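Long-range contacts in stage II sporulation protein E (SpoIIE) (Moorella thermoacetica, PDB 3ZT9), which probably acts as a manganese-dependent PP2C-type phosphatase linked to the stressosome and to control of secondary messenger signalling: residues R27-I32 with D90-L95; L34-G39 with A188-R193; V101-V106 with H148-Q153. One frame throughout, in Å; residues are numbered along the deposited sequence.

Interaction 1. Residues R27-I32 with D90-L95; sequences RVEGVI and DRRQGL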
ATOM      1  N   ARG A  27      -6.224  12.320   1.644  1.00 19.84           N
ATOM      2  CA  ARG A  27      -7.643  12.505   1.423  1.00 30.98           C
ATOM      3  C   ARG A  27      -7.784  13.769   0.617  1.00 49.40           C
ATOM      4  O   ARG A  27      -7.221  14.815   0.959  1.00 34.55           O
ATOM      5  CB  ARG A  27      -8.406  12.624   2.749  1.00 46.21           C
ATOM      6  CG  ARG A  27      -7.943  11.640   3.825  1.00 54.35           C
ATOM      7  CD  ARG A  27      -8.839  11.670   5.055  1.00 60.37           C
ATOM      8  NE  ARG A  27      -8.394  10.743   6.101  1.00 48.89           N
ATOM      9  CZ  ARG A  27      -9.067   9.661   6.490  1.00 44.49           C
ATOM     10  NH1 ARG A  27     -10.224   9.344   5.919  1.00 41.33           N
ATOM     11  NH2 ARG A  27      -8.584   8.894   7.454  1.00 50.39           N
ATOM     12  N   VAL A  28      -8.535  13.657  -0.462  1.00 61.56           N
ATOM     13  CA  VAL A  28      -8.639  14.718  -1.439  1.00 76.44           C
ATOM     14  C   VAL A  28     -10.040  14.714  -2.040  1.00 81.09           C
ATOM     15  O   VAL A  28     -10.337  13.914  -2.932  1.00 83.54           O
ATOM     16  CB  VAL A  28      -7.584  14.518  -2.541  1.00 68.98           C
ATOM     17  CG1 VAL A  28      -8.083  15.032  -3.870  1.00 66.55           C
ATOM     18  CG2 VAL A  28      -6.285  15.182  -2.147  1.00 69.14           C
ATOM     19  N   GLU A  29     -10.908  15.582  -1.525  1.00 81.89           N
ATOM     20  CA  GLU A  29     -12.237  15.752  -2.101  1.00 74.95           C
ATOM     21  C   GLU A  29     -12.994  14.418  -2.250  1.00 71.97           C
ATOM     22  O   GLU A  29     -13.324  14.007  -3.354  1.00 76.80           O
ATOM     23  CB  GLU A  29     -12.120  16.446  -3.470  1.00 71.80           C
ATOM     24  CG  GLU A  29     -11.921  15.473  -4.649  1.00 66.24           C
ATOM     25  CD  GLU A  29     -10.547  15.537  -5.279  1.00 72.90           C
ATOM     26  OE1 GLU A  29      -9.934  16.639  -5.270  1.00 75.00           O
ATOM     27  OE2 GLU A  29     -10.091  14.476  -5.784  1.00 77.19           O
ATOM     28  N   GLY A  30     -13.274  13.732  -1.152  1.00 54.13           N
ATOM     29  CA  GLY A  30     -14.007  12.482  -1.261  1.00 52.33           C
ATOM     30  C   GLY A  30     -13.279  11.365  -2.008  1.00 41.90           C
ATOM     31  O   GLY A  30     -13.845  10.281  -2.195  1.00 40.75           O
ATOM     32  N   VAL A  31     -12.042  11.619  -2.431  1.00 29.89           N
ATOM     33  CA  VAL A  31     -11.167  10.555  -2.951  1.00 23.64           C
ATOM     34  C   VAL A  31     -10.012  10.330  -2.006  1.00 29.04           C
ATOM     35  O   VAL A  31      -9.257  11.254  -1.701  1.00 32.30           O
ATOM     36  CB  VAL A  31     -10.520  10.890  -4.294  1.00 22.05           C
ATOM     37  CG1 VAL A  31      -9.723   9.691  -4.838  1.00 22.60           C
ATOM     38  CG2 VAL A  31     -11.588  11.355  -5.326  1.00 29.99           C
ATOM     39  N   ILE A  32      -9.817   9.085  -1.605  1.00 19.38           N
ATOM     40  CA  ILE A  32      -8.756   8.739  -0.672  0.59 17.12           C
ATOM     41  C   ILE A  32      -7.709   7.895  -1.399  1.00 20.47           C
ATOM     42  O   ILE A  32      -8.065   6.962  -2.133  1.00 15.65           O
ATOM     43  CB  ILE A  32      -9.327   7.955   0.532  0.59 21.84           C
ATOM     44  CG1 ILE A  32     -10.397   8.789   1.237  0.59 28.42           C
ATOM     45  CG2 ILE A  32      -8.216   7.602   1.498  0.59 22.68           C
ATOM     46  CD1 ILE A  32     -10.850   8.237   2.551  0.59 49.19           C
ATOM     47  N   ASP A  90     -12.700   6.250  -4.621  1.00 17.65           N
ATOM     48  CA  ASP A  90     -13.575   7.359  -4.844  1.00 18.20           C
ATOM     49  C   ASP A  90     -14.881   7.078  -4.149  1.00 17.36           C
ATOM     50  O   ASP A  90     -15.766   6.510  -4.735  1.00 19.28           O
ATOM     51  CB  ASP A  90     -13.774   7.454  -6.351  1.00 27.48           C
ATOM     52  CG  ASP A  90     -14.483   8.676  -6.775  1.00 30.16           C
ATOM     53  OD1 ASP A  90     -15.215   9.322  -5.989  1.00 20.54           O
ATOM     54  OD2 ASP A  90     -14.321   8.960  -7.982  1.00 40.06           O
ATOM     55  N   ARG A  91     -15.006   7.478  -2.890  1.00 17.24           N
ATOM     56  CA  ARG A  91     -16.176   7.064  -2.126  1.00 19.70           C
ATOM     57  C   ARG A  91     -17.456   7.738  -2.607  1.00 26.94           C
ATOM     58  O   ARG A  91     -18.523   7.154  -2.568  1.00 29.39           O
ATOM     59  CB  ARG A  91     -15.906   7.324  -0.645  1.00 18.75           C
ATOM     60  CG  ARG A  91     -14.629   6.654  -0.188  1.00 25.10           C
ATOM     61  CD  ARG A  91     -14.370   6.933   1.280  1.00 30.72           C
ATOM     62  NE  ARG A  91     -15.396   6.322   2.117  1.00 32.16           N
ATOM     63  CZ  ARG A  91     -16.111   6.950   3.046  1.00 32.51           C
ATOM     64  NH1 ARG A  91     -15.964   8.258   3.291  1.00 27.45           N
ATOM     65  NH2 ARG A  91     -16.993   6.242   3.734  1.00 38.27           N
ATOM     66  N   ARG A  92     -17.332   8.949  -3.126  1.00 22.07           N
ATOM     67  CA  ARG A  92     -18.490   9.699  -3.590  1.00 32.78           C
ATOM     68  C   ARG A  92     -19.089   9.064  -4.852  1.00 36.81           C
ATOM     69  O   ARG A  92     -20.313   8.967  -5.001  1.00 29.52           O
ATOM     70  CB  ARG A  92     -18.096  11.149  -3.837  1.00 41.56           C
ATOM     71  CG  ARG A  92     -16.927  11.267  -4.781  1.00 75.83           C
ATOM     72  CD  ARG A  92     -16.812  12.619  -5.414  1.00 98.88           C
ATOM     73  NE  ARG A  92     -15.855  12.610  -6.519  1.00111.53           N
ATOM     74  CZ  ARG A  92     -14.742  13.318  -6.534  1.00119.57           C
ATOM     75  NH1 ARG A  92     -14.440  14.128  -5.548  1.00121.32           N
ATOM     76  NH2 ARG A  92     -13.948  13.224  -7.573  1.00121.41           N
ATOM     77  N   GLN A  93     -18.240   8.588  -5.756  1.00 27.21           N
ATOM     78  CA  GLN A  93     -18.758   7.939  -6.951  1.00 23.91           C
ATOM     79  C   GLN A  93     -18.873   6.431  -6.806  1.00 19.00           C
ATOM     80  O   GLN A  93     -19.466   5.799  -7.667  1.00 20.10           O
ATOM     81  CB  GLN A  93     -17.911   8.291  -8.162  1.00 30.52           C
ATOM     82  CG  GLN A  93     -18.045   9.731  -8.544  1.00 57.37           C
ATOM     83  CD  GLN A  93     -17.455  10.006  -9.886  1.00 75.73           C
ATOM     84  OE1 GLN A  93     -16.387   9.503 -10.221  1.00 81.57           O
ATOM     85  NE2 GLN A  93     -18.163  10.787 -10.685  1.00 82.94           N
ATOM     86  N   GLY A  94     -18.362   5.870  -5.706  1.00 18.29           N
ATOM     87  CA  GLY A  94     -18.576   4.473  -5.396  1.00 19.54           C
ATOM     88  C   GLY A  94     -17.686   3.551  -6.220  1.00 17.83           C
ATOM     89  O   GLY A  94     -18.108   2.477  -6.670  1.00 15.56           O
ATOM     90  N   LEU A  95     -16.448   3.976  -6.419  1.00 14.39           N
ATOM     91  CA  LEU A  95     -15.514   3.261  -7.295  1.00 14.13           C
ATOM     92  C   LEU A  95     -14.137   3.183  -6.668  1.00 16.69           C
ATOM     93  O   LEU A  95     -13.749   4.059  -5.917  1.00 16.12           O
ATOM     94  CB  LEU A  95     -15.344   3.998  -8.617  1.00 17.73           C
ATOM     95  CG  LEU A  95     -16.635   4.289  -9.407  1.00 20.76           C
ATOM     96  CD1 LEU A  95     -16.304   5.275 -10.550  1.00 23.67           C
ATOM     97  CD2 LEU A  95     -17.226   2.998  -9.917  1.00 20.51           C
TER
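Asp90 pairs with Val31 in an antiparallel, non-hydrogen-bonded bridge, their CA atoms 4.4 Å apart. Both side chains stand on the same face of the sheet, with Val31 CG2 against the carboxylate carbon of Asp90. One residue further in, backbone bonding continues between Ile32 and Val89. Asp90 O also takes two backbone donors, Gly94 N and Leu95 N, in a G1 beta bulge.

Arg91 N gives the hydrogen bond that ties the two segments. It reaches Gly30 O at 3.1 Å and lies almost in line with that carbonyl (C=O...N 173°), although the bond is bent at the hydrogen (N-H...O 139°). In the conformer given for Ile32, one of two modelled, CD1 lies 4.0 Å from Arg91 CD. The Arg91 chain then bends at chi3. Its guanidinium leaves the contact to form a salt bridge with Glu141, a manganese ligand, and hydrogen bonds with Tyr139 OH and Glu2 O.

Two neighbouring turns of one antiparallel sheet of the PP2C fold meet here. Val28 to Val31 form a type I' turn between strands 21-28 and 31-39. The other segment connects strands 82-90 and 95-101.

Arg92 points its CB toward the first turn. Its CG sits between the backbone N and the carbonyl carbon (chi1 55°), and the extended chain carries the guanidinium past Gly30. Val31 CG2 lies over one face of that group, toward its rim, 3.8 Å from Arg92 NH2. Glu29 OE2 is 4.4 Å from Arg92 NH1, too far for a salt bridge, and hydrogen-bonds to Asn62 instead. Glu29 and Arg92 are poorly ordered, so all these approaches of the guanidinium are doubtful in detail. Gly30 has positive phi, which favours glycine. Gly94 also has positive phi and fills the first position of the bulge, next to Leu95.

Interaction 2. Residues L34-G39 with A188-R193; sequences LAVGDG and AVIVAR. With MN (manganese (II) ion), chain B; MN (manganese (II) ion), chain C; MN (manganese (II) ion), chain D.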
ATOM      1  N   LEU A  34      -4.351   5.443  -0.900  1.00 12.96           N
ATOM      2  CA  LEU A  34      -3.690   4.607   0.097  1.00 11.24           C
ATOM      3  C   LEU A  34      -2.520   3.949  -0.586  1.00 11.67           C
ATOM      4  O   LEU A  34      -2.725   3.275  -1.581  1.00 14.96           O
ATOM      5  CB  LEU A  34      -4.640   3.471   0.575  1.00 13.29           C
ATOM      6  CG  LEU A  34      -6.048   3.893   1.039  1.00 13.40           C
ATOM      7  CD1 LEU A  34      -6.895   2.642   1.199  1.00 22.45           C
ATOM      8  CD2 LEU A  34      -5.985   4.621   2.355  1.00 17.15           C
ATOM      9  N   ALA A  35      -1.315   4.087  -0.045  1.00 11.74           N
ATOM     10  CA  ALA A  35      -0.163   3.551  -0.742  1.00 13.34           C
ATOM     11  C   ALA A  35       0.828   2.945   0.223  1.00 12.80           C
ATOM     12  O   ALA A  35       1.036   3.467   1.335  1.00 12.43           O
ATOM     13  CB  ALA A  35       0.550   4.672  -1.580  1.00 16.17           C
ATOM     14  N   VAL A  36       1.484   1.865  -0.228  1.00 12.81           N
ATOM     15  CA  VAL A  36       2.604   1.319   0.541  1.00 12.91           C
ATOM     16  C   VAL A  36       3.769   1.118  -0.406  1.00 11.84           C
ATOM     17  O   VAL A  36       3.598   0.580  -1.481  1.00 13.57           O
ATOM     18  CB  VAL A  36       2.249  -0.053   1.228  1.00 14.98           C
ATOM     19  CG1 VAL A  36       3.471  -0.667   1.903  1.00 16.11           C
ATOM     20  CG2 VAL A  36       1.097   0.129   2.275  1.00 13.66           C
ATOM     21  N   GLY A  37       4.967   1.499   0.018  1.00 13.60           N
ATOM     22  CA  GLY A  37       6.146   1.253  -0.796  1.00 13.63           C
ATOM     23  C   GLY A  37       7.132   0.437   0.031  1.00 12.14           C
ATOM     24  O   GLY A  37       7.163   0.524   1.267  1.00 14.66           O
ATOM     25  N   ASP A  38       7.960  -0.347  -0.658  1.00 12.44           N
ATOM     26  CA  ASP A  38       8.988  -1.123   0.016  1.00 12.49           C
ATOM     27  C   ASP A  38      10.265  -0.888  -0.764  1.00 14.83           C
ATOM     28  O   ASP A  38      10.370  -1.357  -1.874  1.00 13.57           O
ATOM     29  CB  ASP A  38       8.570  -2.621  -0.025  1.00 16.70           C
ATOM     30  CG  ASP A  38       9.634  -3.569   0.513  1.00 18.17           C
ATOM     31  OD1 ASP A  38      10.782  -3.128   0.722  1.00 14.20           O
ATOM     32  OD2 ASP A  38       9.331  -4.768   0.713  1.00 17.54           O
ATOM     33  N   GLY A  39      11.216  -0.134  -0.205  1.00 15.58           N
ATOM     34  CA  GLY A  39      12.474   0.114  -0.903  1.00 15.56           C
ATOM     35  C   GLY A  39      13.325  -1.151  -0.972  1.00 14.58           C
ATOM     36  O   GLY A  39      13.424  -1.913  -0.037  1.00 16.03           O
ATOM     37  N   ALA A 188       5.068  -2.970   6.841  1.00 12.56           N
ATOM     38  CA  ALA A 188       4.195  -1.828   6.682  1.00 15.01           C
ATOM     39  C   ALA A 188       2.787  -2.354   6.416  1.00 13.86           C
ATOM     40  O   ALA A 188       2.610  -3.268   5.619  1.00 12.09           O
ATOM     41  CB  ALA A 188       4.644  -0.959   5.493  1.00 16.91           C
ATOM     42  N   VAL A 189       1.790  -1.759   7.055  1.00 11.42           N
ATOM     43  CA  VAL A 189       0.416  -2.213   6.890  1.00 12.14           C
ATOM     44  C   VAL A 189      -0.509  -1.031   6.942  1.00 15.04           C
ATOM     45  O   VAL A 189      -0.351  -0.194   7.832  1.00 14.52           O
ATOM     46  CB  VAL A 189      -0.041  -3.109   8.074  1.00 20.71           C
ATOM     47  CG1 VAL A 189      -1.415  -3.764   7.719  1.00 16.12           C
ATOM     48  CG2 VAL A 189       0.995  -4.158   8.402  1.00 28.26           C
ATOM     49  N   ILE A 190      -1.515  -1.010   6.052  1.00 11.45           N
ATOM     50  CA  ILE A 190      -2.617  -0.038   6.137  1.00 10.71           C
ATOM     51  C   ILE A 190      -3.939  -0.804   6.161  1.00 13.67           C
ATOM     52  O   ILE A 190      -4.092  -1.771   5.424  1.00 12.50           O
ATOM     53  CB  ILE A 190      -2.644   0.877   4.885  1.00 13.49           C
ATOM     54  CG1 ILE A 190      -1.373   1.737   4.866  1.00 13.35           C
ATOM     55  CG2 ILE A 190      -3.856   1.776   4.914  1.00 15.43           C
ATOM     56  CD1 ILE A 190      -1.284   2.617   3.575  1.00 15.48           C
ATOM     57  N   VAL A 191      -4.880  -0.418   7.023  1.00 11.42           N
ATOM     58  CA  VAL A 191      -6.252  -0.921   6.920  1.00 14.58           C
ATOM     59  C   VAL A 191      -7.148   0.309   6.848  1.00 16.03           C
ATOM     60  O   VAL A 191      -6.933   1.222   7.617  1.00 16.03           O
ATOM     61  CB  VAL A 191      -6.629  -1.736   8.164  1.00 19.39           C
ATOM     62  CG1 VAL A 191      -8.145  -1.980   8.203  1.00 17.99           C
ATOM     63  CG2 VAL A 191      -5.819  -3.091   8.196  1.00 18.41           C
ATOM     64  N   ALA A 192      -8.109   0.311   5.927  1.00 12.53           N
ATOM     65  CA  ALA A 192      -9.093   1.397   5.769  1.00 13.09           C
ATOM     66  C   ALA A 192     -10.483   0.772   5.751  1.00 17.46           C
ATOM     67  O   ALA A 192     -10.706  -0.215   5.056  1.00 18.21           O
ATOM     68  CB  ALA A 192      -8.856   2.150   4.474  1.00 14.82           C
ATOM     69  N   ARG A 193     -11.429   1.325   6.503  1.00 13.62           N
ATOM     70  CA  ARG A 193     -12.770   0.759   6.476  1.00 16.23           C
ATOM     71  C   ARG A 193     -13.802   1.762   6.891  1.00 20.11           C
ATOM     72  O   ARG A 193     -13.466   2.734   7.565  1.00 17.90           O
ATOM     73  CB  ARG A 193     -12.823  -0.420   7.419  1.00 22.41           C
ATOM     74  CG  ARG A 193     -12.467  -0.031   8.839  1.00 20.06           C
ATOM     75  CD  ARG A 193     -12.214  -1.268   9.708  1.00 17.31           C
ATOM     76  NE  ARG A 193     -12.024  -0.824  11.074  1.00 16.51           N
ATOM     77  CZ  ARG A 193     -11.907  -1.637  12.115  1.00 20.55           C
ATOM     78  NH1 ARG A 193     -11.918  -2.948  11.953  1.00 20.86           N
ATOM     79  NH2 ARG A 193     -11.779  -1.106  13.306  1.00 21.06           N
ATOM     80  OXT ARG A 193     -14.971   1.570   6.576  1.00 15.44           O
TER
HETATM   81 MN    MN B1194      12.798  -3.443   1.384  1.00 18.42          MN
HETATM   82 MN    MN C1195      10.268  -6.234   2.108  1.00 18.04          MN
HETATM   83 MN    MN D1196     -16.941   2.318   7.571  0.69 17.60          MN
HETATM   84  O   HOH W   1      12.018  -2.381   3.123  1.00 18.59           O
HETATM   85  O   HOH W   2      13.027  -5.093  -0.199  1.00 26.06           O
HETATM   86  O   HOH W   3      12.348  -5.441   2.268  1.00 19.24           O
HETATM   87  O   HOH W   4      11.475  -7.257   0.525  1.00 17.41           O
HETATM   88  O   HOH W   5       9.477  -4.937   3.694  1.00 15.15           O
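The core of the PP2C beta sandwich is packed here by Leu34 and Val36 from one sheet and Ala188, Ile190 and Ala192 from the other. The two strand segments run nearly antiparallel (170°), with axes 7.8 Å apart at their closest. The contact is apolar. At one end Leu34 CD1 meets Ala192 CB at 3.8 Å. At the other, Val36 CG1 meets Ala188 CB.

Between them lies Ile190, whose side chain slides past that of Val36 in the opposite direction. Ile190 CG1 is anti to its carbonyl carbon (chi1 -65°). From there CD1 extends to Val36 CG2 at 3.7 Å and lies 3.3 Å from Ala35 O. Val6 and Ile147, from strands beside 187-192, extend the packing.

Both strands lead to manganese. OXT, one oxygen of the C-terminal carboxylate of Arg193, binds one ion together with Glu141. Strand 31-39 ends at a pair of ions, where Gly39 O and Gly41 join Asp38 on one and Asp150 and Asp185 join it on the other. Water 3 is bound to both ions of the pair. The Asp38 carboxylate also bridges them, with OD1 2.1 Å from the chain B manganese and OD2 2.2 Å from the chain C manganese.

Interaction 3. Residues V101-V106 with H148-Q153; sequences VGNIHV and HSDGIQ. With MN (manganese (II) ion), chain C.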
ATOM      1  N   VAL A 101       3.193  -2.452  -8.533  1.00 14.99           N
ATOM      2  CA  VAL A 101       4.408  -2.857  -9.239  1.00 13.49           C
ATOM      3  C   VAL A 101       5.272  -3.551  -8.192  1.00 17.84           C
ATOM      4  O   VAL A 101       5.663  -2.951  -7.192  1.00 17.75           O
ATOM      5  CB  VAL A 101       5.149  -1.666  -9.908  1.00 16.97           C
ATOM      6  CG1 VAL A 101       6.457  -2.141 -10.525  1.00 16.73           C
ATOM      7  CG2 VAL A 101       4.268  -1.059 -10.982  1.00 16.40           C
ATOM      8  N   GLY A 102       5.550  -4.832  -8.413  1.00 14.95           N
ATOM      9  CA  GLY A 102       6.351  -5.576  -7.471  1.00 18.28           C
ATOM     10  C   GLY A 102       5.461  -6.391  -6.547  1.00 20.49           C
ATOM     11  O   GLY A 102       4.408  -6.844  -6.966  1.00 32.04           O
ATOM     12  N   ASN A 103       5.885  -6.616  -5.311  1.00 16.58           N
ATOM     13  CA  ASN A 103       5.178  -7.604  -4.485  1.00 19.09           C
ATOM     14  C   ASN A 103       4.523  -7.034  -3.225  1.00 22.27           C
ATOM     15  O   ASN A 103       4.453  -7.684  -2.218  1.00 24.92           O
ATOM     16  CB  ASN A 103       6.092  -8.749  -4.102  1.00 16.84           C
ATOM     17  CG  ASN A 103       7.165  -8.323  -3.129  1.00 24.58           C
ATOM     18  OD1 ASN A 103       7.435  -7.127  -2.984  1.00 23.93           O
ATOM     19  ND2 ASN A 103       7.781  -9.294  -2.455  1.00 24.24           N
ATOM     20  N   ILE A 104       4.016  -5.825  -3.297  1.00 12.66           N
ATOM     21  CA  ILE A 104       3.173  -5.355  -2.221  1.00 12.02           C
ATOM     22  C   ILE A 104       1.815  -6.132  -2.325  1.00 12.87           C
ATOM     23  O   ILE A 104       1.377  -6.485  -3.423  1.00 15.34           O
ATOM     24  CB  ILE A 104       2.909  -3.843  -2.369  1.00 14.54           C
ATOM     25  CG1 ILE A 104       4.226  -3.049  -2.352  1.00 15.28           C
ATOM     26  CG2 ILE A 104       1.939  -3.365  -1.279  1.00 12.95           C
ATOM     27  CD1 ILE A 104       5.025  -3.097  -1.036  1.00 15.75           C
ATOM     28  N   HIS A 105       1.177  -6.412  -1.208  1.00 11.92           N
ATOM     29  CA  HIS A 105      -0.082  -7.160  -1.242  1.00 12.03           C
ATOM     30  C   HIS A 105      -1.263  -6.274  -0.931  1.00 14.21           C
ATOM     31  O   HIS A 105      -1.227  -5.499   0.035  1.00 15.14           O
ATOM     32  CB  HIS A 105       0.041  -8.294  -0.233  1.00 16.12           C
ATOM     33  CG  HIS A 105       1.181  -9.204  -0.542  1.00 14.81           C
ATOM     34  ND1 HIS A 105       1.234  -9.951  -1.702  1.00 17.02           N
ATOM     35  CD2 HIS A 105       2.327  -9.463   0.128  1.00 16.95           C
ATOM     36  CE1 HIS A 105       2.364 -10.633  -1.727  1.00 24.39           C
ATOM     37  NE2 HIS A 105       3.047 -10.355  -0.629  1.00 20.41           N
ATOM     38  N   VAL A 106      -2.316  -6.397  -1.743  1.00 13.26           N
ATOM     39  CA  VAL A 106      -3.558  -5.659  -1.488  1.00 13.05           C
ATOM     40  C   VAL A 106      -4.691  -6.626  -1.395  1.00 11.94           C
ATOM     41  O   VAL A 106      -4.758  -7.550  -2.191  1.00 12.21           O
ATOM     42  CB  VAL A 106      -3.843  -4.717  -2.661  1.00 13.02           C
ATOM     43  CG1 VAL A 106      -5.220  -4.004  -2.475  1.00 11.55           C
ATOM     44  CG2 VAL A 106      -2.703  -3.667  -2.773  1.00 15.86           C
ATOM     45  N   HIS A 148      -0.289  -4.447   2.515  1.00 10.88           N
ATOM     46  CA  HIS A 148       0.922  -4.650   3.301  1.00 13.11           C
ATOM     47  C   HIS A 148       2.135  -5.009   2.460  1.00 11.21           C
ATOM     48  O   HIS A 148       2.027  -5.616   1.407  1.00 12.15           O
ATOM     49  CB  HIS A 148       0.674  -5.715   4.419  1.00 14.18           C
ATOM     50  CG  HIS A 148       0.293  -7.072   3.924  1.00 12.17           C
ATOM     51  ND1 HIS A 148       1.225  -7.997   3.493  1.00 13.94           N
ATOM     52  CD2 HIS A 148      -0.920  -7.672   3.800  1.00 16.21           C
ATOM     53  CE1 HIS A 148       0.599  -9.108   3.127  1.00 20.16           C
ATOM     54  NE2 HIS A 148      -0.700  -8.929   3.289  1.00 17.92           N
ATOM     55  N   SER A 149       3.315  -4.616   2.937  1.00 11.46           N
ATOM     56  CA  SER A 149       4.547  -5.074   2.274  1.00 12.80           C
ATOM     57  C   SER A 149       4.778  -6.545   2.549  1.00 15.51           C
ATOM     58  O   SER A 149       4.054  -7.169   3.339  1.00 13.78           O
ATOM     59  CB  SER A 149       5.746  -4.305   2.821  1.00 14.43           C
ATOM     60  OG  SER A 149       5.972  -4.604   4.187  1.00 15.13           O
ATOM     61  N   ASP A 150       5.791  -7.115   1.888  1.00 12.61           N
ATOM     62  CA  ASP A 150       6.085  -8.539   2.048  1.00 12.55           C
ATOM     63  C   ASP A 150       6.744  -8.831   3.402  1.00 19.13           C
ATOM     64  O   ASP A 150       7.157  -9.962   3.659  1.00 18.99           O
ATOM     65  CB  ASP A 150       6.951  -9.022   0.884  1.00 14.48           C
ATOM     66  CG  ASP A 150       8.324  -8.367   0.845  1.00 21.87           C
ATOM     67  OD1 ASP A 150       8.667  -7.572   1.750  1.00 15.94           O
ATOM     68  OD2 ASP A 150       9.058  -8.667  -0.094  1.00 19.04           O
ATOM     69  N   GLY A 151       6.870  -7.813   4.246  1.00 14.77           N
ATOM     70  CA  GLY A 151       7.119  -8.026   5.674  1.00 15.38           C
ATOM     71  C   GLY A 151       6.035  -8.879   6.331  1.00 21.20           C
ATOM     72  O   GLY A 151       6.260  -9.481   7.392  1.00 18.55           O
ATOM     73  N   ILE A 152       4.854  -8.920   5.719  1.00 14.50           N
ATOM     74  CA  ILE A 152       3.798  -9.880   6.117  1.00 15.17           C
ATOM     75  C   ILE A 152       3.495 -10.806   4.934  1.00 18.96           C
ATOM     76  O   ILE A 152       3.297 -10.359   3.823  1.00 19.87           O
ATOM     77  CB  ILE A 152       2.508  -9.167   6.571  1.00 16.35           C
ATOM     78  CG1 ILE A 152       2.774  -8.356   7.845  1.00 18.54           C
ATOM     79  CG2 ILE A 152       1.347 -10.165   6.820  1.00 18.59           C
ATOM     80  CD1 ILE A 152       1.668  -7.419   8.213  1.00 22.30           C
ATOM     81  N   GLN A 153       3.522 -12.110   5.163  1.00 19.83           N
ATOM     82  CA  GLN A 153       3.304 -13.071   4.084  1.00 27.19           C
ATOM     83  C   GLN A 153       1.908 -12.920   3.450  1.00 25.06           C
ATOM     84  O   GLN A 153       0.934 -12.664   4.129  1.00 22.02           O
ATOM     85  CB  GLN A 153       3.511 -14.509   4.604  1.00 38.67           C
ATOM     86  CG  GLN A 153       3.582 -15.569   3.497  1.00 68.27           C
ATOM     87  CD  GLN A 153       4.783 -15.369   2.569  1.00 85.29           C
ATOM     88  OE1 GLN A 153       4.850 -14.384   1.840  1.00 89.05           O
ATOM     89  NE2 GLN A 153       5.731 -16.299   2.600  1.00 89.42           N
TER
HETATM   90 MN    MN C1195      10.268  -6.234   2.108  1.00 18.04          MN
HETATM   91  O   HOH W   6       7.062  -5.775  -0.251  1.00 13.74           O
HETATM   92  O   HOH W   7       5.166 -11.927   0.265  1.00 44.84           O
HETATM   93  O   HOH W   4      11.475  -7.257   0.525  1.00 17.41           O
HETATM   94  O   HOH W   3      12.348  -5.441   2.268  1.00 19.24           O
HETATM   95  O   HOH W   5       9.477  -4.937   3.694  1.00 15.15           O
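His105 and His148 form an antiparallel hydrogen-bonded pair: His105 N donates to His148 O and His148 N to His105 O, both at 2.9 Å. Their rings meet obliquely, with planes at 48°. His105 CB sits over one face of the His148 ring, 3.8 Å from its centroid, as a CH-pi contact. Ile152 CG2 lies over the opposite face. In the ring plane, His148 ND1 donates to Ser149 O at 3.0 Å, which fixes the ring's rotation. Ile104 CG2 packs on His148 O.

Asp150 OD1 binds a manganese ion at 2.1 Å, with Asp38 and Asp185 as the other protein ligands. Asp150 CG lies between its backbone N and carbonyl carbon (chi1 64°), turning the carboxylate to the ion and Asn103. Asn103 ND2 donates to Asp150 OD2 at 2.8 Å, on the anti side and 27° out of the carboxylate plane. Water 6 joins Asn103 OD1 to Asp150 N. Replacing Asn103 by an alanine would probably leave OD2 without its amide donor and break the water 6 link to Asp150 N.

Asp150 OD2 also accepts from water 4, itself a metal ligand. Asn103 is thus a second-shell residue of the site.

Overall arrangement
The centres of interactions 2 and 3 are about 9 Å apart. The centre of interaction 1 is about 17 Å from that of 2 and about 24 Å from that of 3, across the centre of the chain from the latter. Strand 31-39 connects 1 and 2. Interactions 2 and 3 share the sheet holding strands 187-192, 144-148 and 105-110. Along the chain, interactions 1 and 2 alternate their segments, 1 closes before 3 opens, and both segments of 3 fall between those of 2. Interactions 2 and 3 thus bring Asp38 and Asp150, distant in sequence, to one metal centre, while interaction 1 lies at the far end of strand 31-39.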